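Local atomic coordinates of fibronectin type III domain-containing protein (Simiduia agarivorans, PDB entry 6P2K), a protein that probably hydrolyses the backbone of xyloglucan-type polysaccharides as a glycoside hydrolase of family 74, through its beta-propeller catalytic part. Residues Ala27-Val39 with Ser42-Leu55. Numbering follows the deposited sequence.
Sequences ANVVYMASDMEGV and STNNGESWQITGNL. With PE3 (3,6,9,12,15,18,21,24,27,30,33,36,39-tridecaoxahentetracontane-1,41-diol), chain C.
Trp49 brings the CZ3 and CH2 atoms of its six-membered ring obliquely against Val30 and Met32: CH2 meets CG2 of Val30 at 3.5 Å, and CZ3 meets CB of Met32 at 3.7 Å. CG anti to the carbonyl carbon (chi1 -62°) turns the ring so that these atoms reach both side chains, while NE1 bonds to the carbonyl of Lys374. One indole face receives CB of Ser42 and CA of Gly46; glycine suits the backbone angles there (phi 89°) and lets CA lie close over the ring. Val30 and Ser42 form an antiparallel hydrogen-bonded pair, each N giving a 3.0 Å bond to the other's O. Small and polar, Ser42 suits its place beneath the ring: OG, anti to the backbone N (chi1 154°), accepts from Gly46 N at 2.8 Å and donates to Asn44 OD1, which Ser48 N approaches from the opposite face of the amide. Replacing Ser42 by alanine removes OG, which would probably leave Gly46 N without its acceptor and Asn44 OD1 with one donor fewer, the turn less firmly fixed. Within the turn, Asn45 N bonds to Asn28 O (2.8 Å). At the other end, Thr52 OG1 donates from above the carbonyl plane to Val39 O at 2.8 Å. Ser42 OG, Asn44 OD1, Gly46 and Trp49 thus make the type I' turn Asn44-Glu47 an Asp-box-like hairpin, as recurs in sialidase and GH74 propeller blades.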
ATOM      1  N   ALA B  27     -54.814 -17.683  -4.756  1.00 39.95           N
ATOM      2  CA  ALA B  27     -53.651 -17.386  -3.934  1.00 40.16           C
ATOM      3  C   ALA B  27     -52.431 -17.140  -4.814  1.00 39.96           C
ATOM      4  O   ALA B  27     -52.270 -17.762  -5.867  1.00 32.28           O
ATOM      5  CB  ALA B  27     -53.386 -18.528  -2.957  1.00 41.46           C
ATOM      6  N   ASN B  28     -51.583 -16.207  -4.378  1.00 31.86           N
ATOM      7  CA  ASN B  28     -50.358 -15.768  -5.042  1.00 29.91           C
ATOM      8  C   ASN B  28     -50.619 -14.890  -6.263  1.00 32.05           C
ATOM      9  O   ASN B  28     -49.666 -14.537  -6.972  1.00 33.53           O
ATOM     10  CB  ASN B  28     -49.463 -16.951  -5.436  1.00 34.24           C
ATOM     11  CG  ASN B  28     -49.112 -17.829  -4.246  1.00 38.43           C
ATOM     12  OD1 ASN B  28     -48.704 -17.330  -3.198  1.00 39.60           O
ATOM     13  ND2 ASN B  28     -49.283 -19.138  -4.400  1.00 34.19           N
ATOM     14  N   VAL B  29     -51.867 -14.505  -6.521  1.00 32.20           N
ATOM     15  CA  VAL B  29     -52.203 -13.590  -7.608  1.00 32.62           C
ATOM     16  C   VAL B  29     -52.436 -12.205  -7.017  1.00 33.76           C
ATOM     17  O   VAL B  29     -53.335 -12.015  -6.191  1.00 36.27           O
ATOM     18  CB  VAL B  29     -53.434 -14.069  -8.394  1.00 35.17           C
ATOM     19  CG1 VAL B  29     -53.819 -13.032  -9.431  1.00 26.94           C
ATOM     20  CG2 VAL B  29     -53.127 -15.396  -9.064  1.00 29.69           C
ATOM     21  N   VAL B  30     -51.618 -11.235  -7.429  1.00 29.10           N
ATOM     22  CA  VAL B  30     -51.686  -9.874  -6.908  1.00 27.96           C
ATOM     23  C   VAL B  30     -51.543  -8.880  -8.050  1.00 28.66           C
ATOM     24  O   VAL B  30     -50.919  -9.160  -9.079  1.00 27.03           O
ATOM     25  CB  VAL B  30     -50.600  -9.599  -5.842  1.00 28.78           C
ATOM     26  CG1 VAL B  30     -50.889 -10.383  -4.573  1.00 29.89           C
ATOM     27  CG2 VAL B  30     -49.222  -9.946  -6.387  1.00 28.42           C
ATOM     28  N   TYR B  31     -52.119  -7.697  -7.849  1.00 26.52           N
ATOM     29  CA  TYR B  31     -52.015  -6.585  -8.781  1.00 25.36           C
ATOM     30  C   TYR B  31     -51.385  -5.403  -8.062  1.00 28.93           C
ATOM     31  O   TYR B  31     -51.650  -5.176  -6.877  1.00 27.79           O
ATOM     32  CB  TYR B  31     -53.386  -6.204  -9.337  1.00 25.60           C
ATOM     33  CG  TYR B  31     -53.997  -7.300 -10.176  1.00 29.61           C
ATOM     34  CD1 TYR B  31     -54.719  -8.331  -9.590  1.00 25.92           C
ATOM     35  CD2 TYR B  31     -53.832  -7.316 -11.553  1.00 27.73           C
ATOM     36  CE1 TYR B  31     -55.269  -9.340 -10.356  1.00 28.22           C
ATOM     37  CE2 TYR B  31     -54.378  -8.319 -12.327  1.00 27.85           C
ATOM     38  CZ  TYR B  31     -55.094  -9.327 -11.725  1.00 28.58           C
ATOM     39  OH  TYR B  31     -55.632 -10.328 -12.498  1.00 28.52           O
ATOM     40  N   MET B  32     -50.536  -4.664  -8.775  1.00 27.20           N
ATOM     41  CA  MET B  32     -49.859  -3.502  -8.215  1.00 27.02           C
ATOM     42  C   MET B  32     -50.290  -2.253  -8.966  1.00 27.73           C
ATOM     43  O   MET B  32     -50.300  -2.237 -10.203  1.00 25.35           O
ATOM     44  CB  MET B  32     -48.339  -3.650  -8.276  1.00 29.10           C
ATOM     45  CG  MET B  32     -47.607  -2.555  -7.513  1.00 35.66           C
ATOM     46  SD  MET B  32     -46.927  -1.289  -8.598  1.00 40.95           S
ATOM     47  CE  MET B  32     -45.604  -2.233  -9.326  1.00 44.46           C
ATOM     48  N   ALA B  33     -50.630  -1.211  -8.215  1.00 26.73           N
ATOM     49  CA  ALA B  33     -51.083   0.054  -8.779  1.00 27.86           C
ATOM     50  C   ALA B  33     -49.933   1.054  -8.726  1.00 29.15           C
ATOM     51  O   ALA B  33     -49.584   1.555  -7.650  1.00 29.57           O
ATOM     52  CB  ALA B  33     -52.302   0.578  -8.023  1.00 27.30           C
ATOM     53  N   SER B  34     -49.339   1.328  -9.880  1.00 26.11           N
ATOM     54  CA  SER B  34     -48.368   2.401 -10.018  1.00 32.04           C
ATOM     55  C   SER B  34     -49.088   3.692 -10.392  1.00 36.10           C
ATOM     56  O   SER B  34     -50.282   3.698 -10.701  1.00 41.73           O
ATOM     57  CB  SER B  34     -47.325   2.046 -11.074  1.00 31.61           C
ATOM     58  OG  SER B  34     -47.891   2.127 -12.370  1.00 32.94           O
ATOM     59  N   ASP B  35     -48.356   4.800 -10.366  1.00 35.73           N
ATOM     60  CA  ASP B  35     -48.942   6.074 -10.760  1.00 41.20           C
ATOM     61  C   ASP B  35     -48.531   6.516 -12.160  1.00 41.28           C
ATOM     62  O   ASP B  35     -49.036   7.536 -12.641  1.00 41.04           O
ATOM     63  CB  ASP B  35     -48.607   7.170  -9.735  1.00 49.99           C
ATOM     64  CG  ASP B  35     -47.129   7.244  -9.400  1.00 58.32           C
ATOM     65  OD1 ASP B  35     -46.338   6.441  -9.941  1.00 60.59           O
ATOM     66  OD2 ASP B  35     -46.761   8.116  -8.584  1.00 62.12           O
ATOM     67  N   MET B  36     -47.649   5.770 -12.838  1.00 39.06           N
ATOM     68  CA  MET B  36     -47.277   6.116 -14.205  1.00 42.96           C
ATOM     69  C   MET B  36     -47.127   4.922 -15.143  1.00 39.55           C
ATOM     70  O   MET B  36     -46.828   5.132 -16.321  1.00 41.53           O
ATOM     71  CB  MET B  36     -45.975   6.937 -14.214  1.00 48.46           C
ATOM     72  CG  MET B  36     -46.113   8.290 -13.524  1.00 54.54           C
ATOM     73  SD  MET B  36     -44.710   9.393 -13.723  1.00 59.93           S
ATOM     74  CE  MET B  36     -45.110  10.174 -15.285  1.00 62.91           C
ATOM     75  N   GLU B  37     -47.337   3.688 -14.675  1.00 33.40           N
ATOM     76  CA  GLU B  37     -47.247   2.502 -15.523  1.00 34.53           C
ATOM     77  C   GLU B  37     -48.544   1.710 -15.583  1.00 33.34           C
ATOM     78  O   GLU B  37     -48.559   0.619 -16.164  1.00 37.01           O
ATOM     79  CB  GLU B  37     -46.130   1.563 -15.051  1.00 37.83           C
ATOM     80  CG  GLU B  37     -44.742   1.989 -15.437  1.00 41.83           C
ATOM     81  CD  GLU B  37     -44.287   3.187 -14.656  1.00 47.50           C
ATOM     82  OE1 GLU B  37     -43.753   4.123 -15.283  1.00 51.84           O
ATOM     83  OE2 GLU B  37     -44.475   3.193 -13.418  1.00 46.54           O
ATOM     84  N   GLY B  38     -49.625   2.210 -14.995  1.00 29.72           N
ATOM     85  CA  GLY B  38     -50.832   1.409 -14.948  1.00 30.09           C
ATOM     86  C   GLY B  38     -50.694   0.280 -13.944  1.00 28.19           C
ATOM     87  O   GLY B  38     -50.070   0.427 -12.886  1.00 29.19           O
ATOM     88  N   VAL B  39     -51.266  -0.872 -14.284  1.00 27.29           N
ATOM     89  CA  VAL B  39     -51.395  -2.001 -13.370  1.00 25.90           C
ATOM     90  C   VAL B  39     -50.411  -3.090 -13.777  1.00 25.54           C
ATOM     91  O   VAL B  39     -50.344  -3.467 -14.953  1.00 28.05           O
ATOM     92  CB  VAL B  39     -52.835  -2.546 -13.356  1.00 26.61           C
ATOM     93  CG1 VAL B  39     -52.921  -3.819 -12.521  1.00 26.49           C
ATOM     94  CG2 VAL B  39     -53.795  -1.494 -12.836  1.00 27.84           C
ATOM     95  N   SER B  42     -48.959 -10.242 -11.055  1.00 27.75           N
ATOM     96  CA  SER B  42     -48.044 -11.320 -10.713  1.00 25.80           C
ATOM     97  C   SER B  42     -48.851 -12.522 -10.252  1.00 28.82           C
ATOM     98  O   SER B  42     -49.819 -12.373  -9.496  1.00 26.05           O
ATOM     99  CB  SER B  42     -47.065 -10.898  -9.608  1.00 25.22           C
ATOM    100  OG  SER B  42     -46.605 -12.028  -8.881  1.00 27.45           O
ATOM    101  N   THR B  43     -48.454 -13.712 -10.705  1.00 31.39           N
ATOM    102  CA  THR B  43     -49.094 -14.953 -10.281  1.00 35.40           C
ATOM    103  C   THR B  43     -48.197 -15.804  -9.391  1.00 32.67           C
ATOM    104  O   THR B  43     -48.527 -16.963  -9.125  1.00 34.58           O
ATOM    105  CB  THR B  43     -49.544 -15.775 -11.490  1.00 37.62           C
ATOM    106  OG1 THR B  43     -48.394 -16.251 -12.202  1.00 39.72           O
ATOM    107  CG2 THR B  43     -50.408 -14.940 -12.422  1.00 35.54           C
ATOM    108  N   ASN B  44     -47.078 -15.261  -8.917  1.00 29.76           N
ATOM    109  CA  ASN B  44     -46.210 -15.958  -7.976  1.00 31.13           C
ATOM    110  C   ASN B  44     -45.963 -15.102  -6.741  1.00 29.48           C
ATOM    111  O   ASN B  44     -44.876 -15.115  -6.157  1.00 28.38           O
ATOM    112  CB  ASN B  44     -44.893 -16.367  -8.636  1.00 30.44           C
ATOM    113  CG  ASN B  44     -44.236 -15.230  -9.402  1.00 27.54           C
ATOM    114  OD1 ASN B  44     -44.516 -14.057  -9.164  1.00 23.62           O
ATOM    115  ND2 ASN B  44     -43.346 -15.581 -10.323  1.00 29.60           N
ATOM    116  N   ASN B  45     -46.985 -14.345  -6.333  1.00 28.17           N
ATOM    117  CA  ASN B  45     -46.941 -13.492  -5.142  1.00 27.60           C
ATOM    118  C   ASN B  45     -45.758 -12.526  -5.178  1.00 29.03           C
ATOM    119  O   ASN B  45     -45.085 -12.292  -4.171  1.00 29.17           O
ATOM    120  CB  ASN B  45     -46.921 -14.328  -3.861  1.00 30.15           C
ATOM    121  CG  ASN B  45     -47.433 -13.556  -2.659  1.00 26.92           C
ATOM    122  OD1 ASN B  45     -48.370 -12.767  -2.773  1.00 27.03           O
ATOM    123  ND2 ASN B  45     -46.812 -13.769  -1.505  1.00 26.10           N
ATOM    124  N   GLY B  46     -45.502 -11.955  -6.350  1.00 25.33           N
ATOM    125  CA  GLY B  46     -44.547 -10.877  -6.467  1.00 23.15           C
ATOM    126  C   GLY B  46     -43.116 -11.281  -6.728  1.00 23.51           C
ATOM    127  O   GLY B  46     -42.235 -10.414  -6.680  1.00 20.80           O
ATOM    128  N   GLU B  47     -42.844 -12.562  -6.994  1.00 23.51           N
ATOM    129  CA  GLU B  47     -41.489 -12.942  -7.387  1.00 25.06           C
ATOM    130  C   GLU B  47     -41.150 -12.417  -8.777  1.00 26.56           C
ATOM    131  O   GLU B  47     -39.973 -12.184  -9.082  1.00 27.59           O
ATOM    132  CB  GLU B  47     -41.319 -14.460  -7.325  1.00 27.76           C
ATOM    133  CG  GLU B  47     -41.111 -14.999  -5.916  1.00 36.08           C
ATOM    134  CD  GLU B  47     -39.998 -14.277  -5.166  1.00 42.56           C
ATOM    135  OE1 GLU B  47     -40.225 -13.865  -4.008  1.00 42.85           O
ATOM    136  OE2 GLU B  47     -38.896 -14.121  -5.732  1.00 45.09           O
ATOM    137  N   SER B  48     -42.159 -12.217  -9.622  1.00 25.30           N
ATOM    138  CA  SER B  48     -41.984 -11.579 -10.918  1.00 23.18           C
ATOM    139  C   SER B  48     -43.287 -10.888 -11.288  1.00 24.33           C
ATOM    140  O   SER B  48     -44.374 -11.390 -10.993  1.00 25.86           O
ATOM    141  CB  SER B  48     -41.592 -12.581 -12.008  1.00 24.42           C
ATOM    142  OG  SER B  48     -42.684 -13.422 -12.335  1.00 27.62           O
ATOM    143  N   TRP B  49     -43.166  -9.729 -11.932  1.00 24.27           N
ATOM    144  CA  TRP B  49     -44.306  -8.899 -12.295  1.00 24.81           C
ATOM    145  C   TRP B  49     -44.399  -8.765 -13.808  1.00 25.93           C
ATOM    146  O   TRP B  49     -43.377  -8.702 -14.499  1.00 30.30           O
ATOM    147  CB  TRP B  49     -44.199  -7.507 -11.661  1.00 20.75           C
ATOM    148  CG  TRP B  49     -44.196  -7.524 -10.167  1.00 21.42           C
ATOM    149  CD1 TRP B  49     -43.107  -7.634  -9.350  1.00 22.42           C
ATOM    150  CD2 TRP B  49     -45.336  -7.420  -9.307  1.00 22.69           C
ATOM    151  NE1 TRP B  49     -43.500  -7.608  -8.033  1.00 21.81           N
ATOM    152  CE2 TRP B  49     -44.863  -7.476  -7.981  1.00 22.63           C
ATOM    153  CE3 TRP B  49     -46.711  -7.286  -9.529  1.00 25.20           C
ATOM    154  CZ2 TRP B  49     -45.715  -7.401  -6.881  1.00 24.45           C
ATOM    155  CZ3 TRP B  49     -47.556  -7.214  -8.436  1.00 24.54           C
ATOM    156  CH2 TRP B  49     -47.055  -7.273  -7.130  1.00 22.88           C
ATOM    157  N   GLN B  50     -45.628  -8.706 -14.314  1.00 27.93           N
ATOM    158  CA  GLN B  50     -45.888  -8.548 -15.737  1.00 29.76           C
ATOM    159  C   GLN B  50     -46.825  -7.371 -15.965  1.00 29.31           C
ATOM    160  O   GLN B  50     -47.697  -7.084 -15.142  1.00 25.74           O
ATOM    161  CB  GLN B  50     -46.511  -9.815 -16.352  1.00 33.51           C
ATOM    162  CG  GLN B  50     -45.592 -11.024 -16.407  1.00 37.22           C
ATOM    163  CD  GLN B  50     -45.439 -11.705 -15.059  1.00 41.59           C
ATOM    164  OE1 GLN B  50     -44.337 -12.097 -14.669  1.00 42.32           O
ATOM    165  NE2 GLN B  50     -46.547 -11.848 -14.339  1.00 40.89           N
ATOM    166  N   ILE B  51     -46.644  -6.694 -17.100  1.00 33.01           N
ATOM    167  CA  ILE B  51     -47.555  -5.615 -17.465  1.00 36.51           C
ATOM    168  C   ILE B  51     -48.931  -6.186 -17.797  1.00 35.05           C
ATOM    169  O   ILE B  51     -49.090  -7.370 -18.116  1.00 35.70           O
ATOM    170  CB  ILE B  51     -46.995  -4.799 -18.641  1.00 42.29           C
ATOM    171  CG1 ILE B  51     -46.730  -5.709 -19.840  1.00 49.83           C
ATOM    172  CG2 ILE B  51     -45.736  -4.067 -18.238  1.00 40.98           C
ATOM    173  CD1 ILE B  51     -47.734  -5.554 -20.948  1.00 52.84           C
ATOM    174  N   THR B  52     -49.944  -5.327 -17.703  1.00 32.33           N
ATOM    175  CA  THR B  52     -51.295  -5.697 -18.112  1.00 30.98           C
ATOM    176  C   THR B  52     -51.741  -4.828 -19.281  1.00 33.77           C
ATOM    177  O   THR B  52     -50.905  -4.219 -19.958  1.00 32.70           O
ATOM    178  CB  THR B  52     -52.273  -5.576 -16.940  1.00 30.96           C
ATOM    179  OG1 THR B  52     -52.456  -4.196 -16.611  1.00 31.00           O
ATOM    180  CG2 THR B  52     -51.740  -6.319 -15.720  1.00 26.02           C
ATOM    181  N   GLY B  53     -53.047  -4.753 -19.525  1.00 35.49           N
ATOM    182  CA  GLY B  53     -53.544  -4.040 -20.686  1.00 34.93           C
ATOM    183  C   GLY B  53     -53.345  -2.536 -20.601  1.00 33.09           C
ATOM    184  O   GLY B  53     -53.032  -1.968 -19.554  1.00 35.30           O
ATOM    185  N   ASN B  54     -53.546  -1.878 -21.743  1.00 34.77           N
ATOM    186  CA  ASN B  54     -53.377  -0.432 -21.836  1.00 37.83           C
ATOM    187  C   ASN B  54     -54.587   0.289 -21.256  1.00 38.03           C
ATOM    188  O   ASN B  54     -55.727   0.019 -21.642  1.00 38.67           O
ATOM    189  CB  ASN B  54     -53.176  -0.005 -23.290  1.00 40.01           C
ATOM    190  CG  ASN B  54     -51.856  -0.475 -23.860  1.00 44.04           C
ATOM    191  OD1 ASN B  54     -50.843  -0.516 -23.162  1.00 43.31           O
ATOM    192  ND2 ASN B  54     -51.859  -0.830 -25.140  1.00 47.99           N
ATOM    193  N   LEU B  55     -54.333   1.215 -20.339  1.00 35.80           N
ATOM    194  CA  LEU B  55     -55.365   2.072 -19.778  1.00 36.06           C
ATOM    195  C   LEU B  55     -55.364   3.426 -20.481  1.00 37.00           C
ATOM    196  O   LEU B  55     -54.376   3.829 -21.101  1.00 36.96           O
ATOM    197  CB  LEU B  55     -55.155   2.264 -18.274  1.00 33.65           C
ATOM    198  CG  LEU B  55     -55.082   0.999 -17.423  1.00 29.76           C
ATOM    199  CD1 LEU B  55     -54.292   1.259 -16.157  1.00 28.59           C
ATOM    200  CD2 LEU B  55     -56.482   0.512 -17.086  1.00 33.68           C
TER
HETATM  201  O43 PE3 C 808     -52.008  -9.450 -21.861  1.00 74.86           O
HETATM  202  C42 PE3 C 808     -51.478  -8.509 -22.796  1.00 73.57           C
HETATM  203  C41 PE3 C 808     -50.406  -7.678 -22.096  1.00 73.60           C
HETATM  204  O40 PE3 C 808     -49.797  -6.700 -22.959  1.00 75.36           O
HETATM  205  C39 PE3 C 808     -50.711  -5.720 -23.475  1.00 74.61           C
HETATM  206  C38 PE3 C 808     -49.875  -4.776 -24.329  1.00 72.74           C
HETATM  207  O37 PE3 C 808     -50.676  -3.736 -24.907  1.00 72.10           O
HETATM  208  O   HOH W   1     -51.799  -1.344 -17.340  1.00 33.33           O
HETATM  209  O   HOH W   2     -49.487  -2.719 -17.891  1.00 44.44           O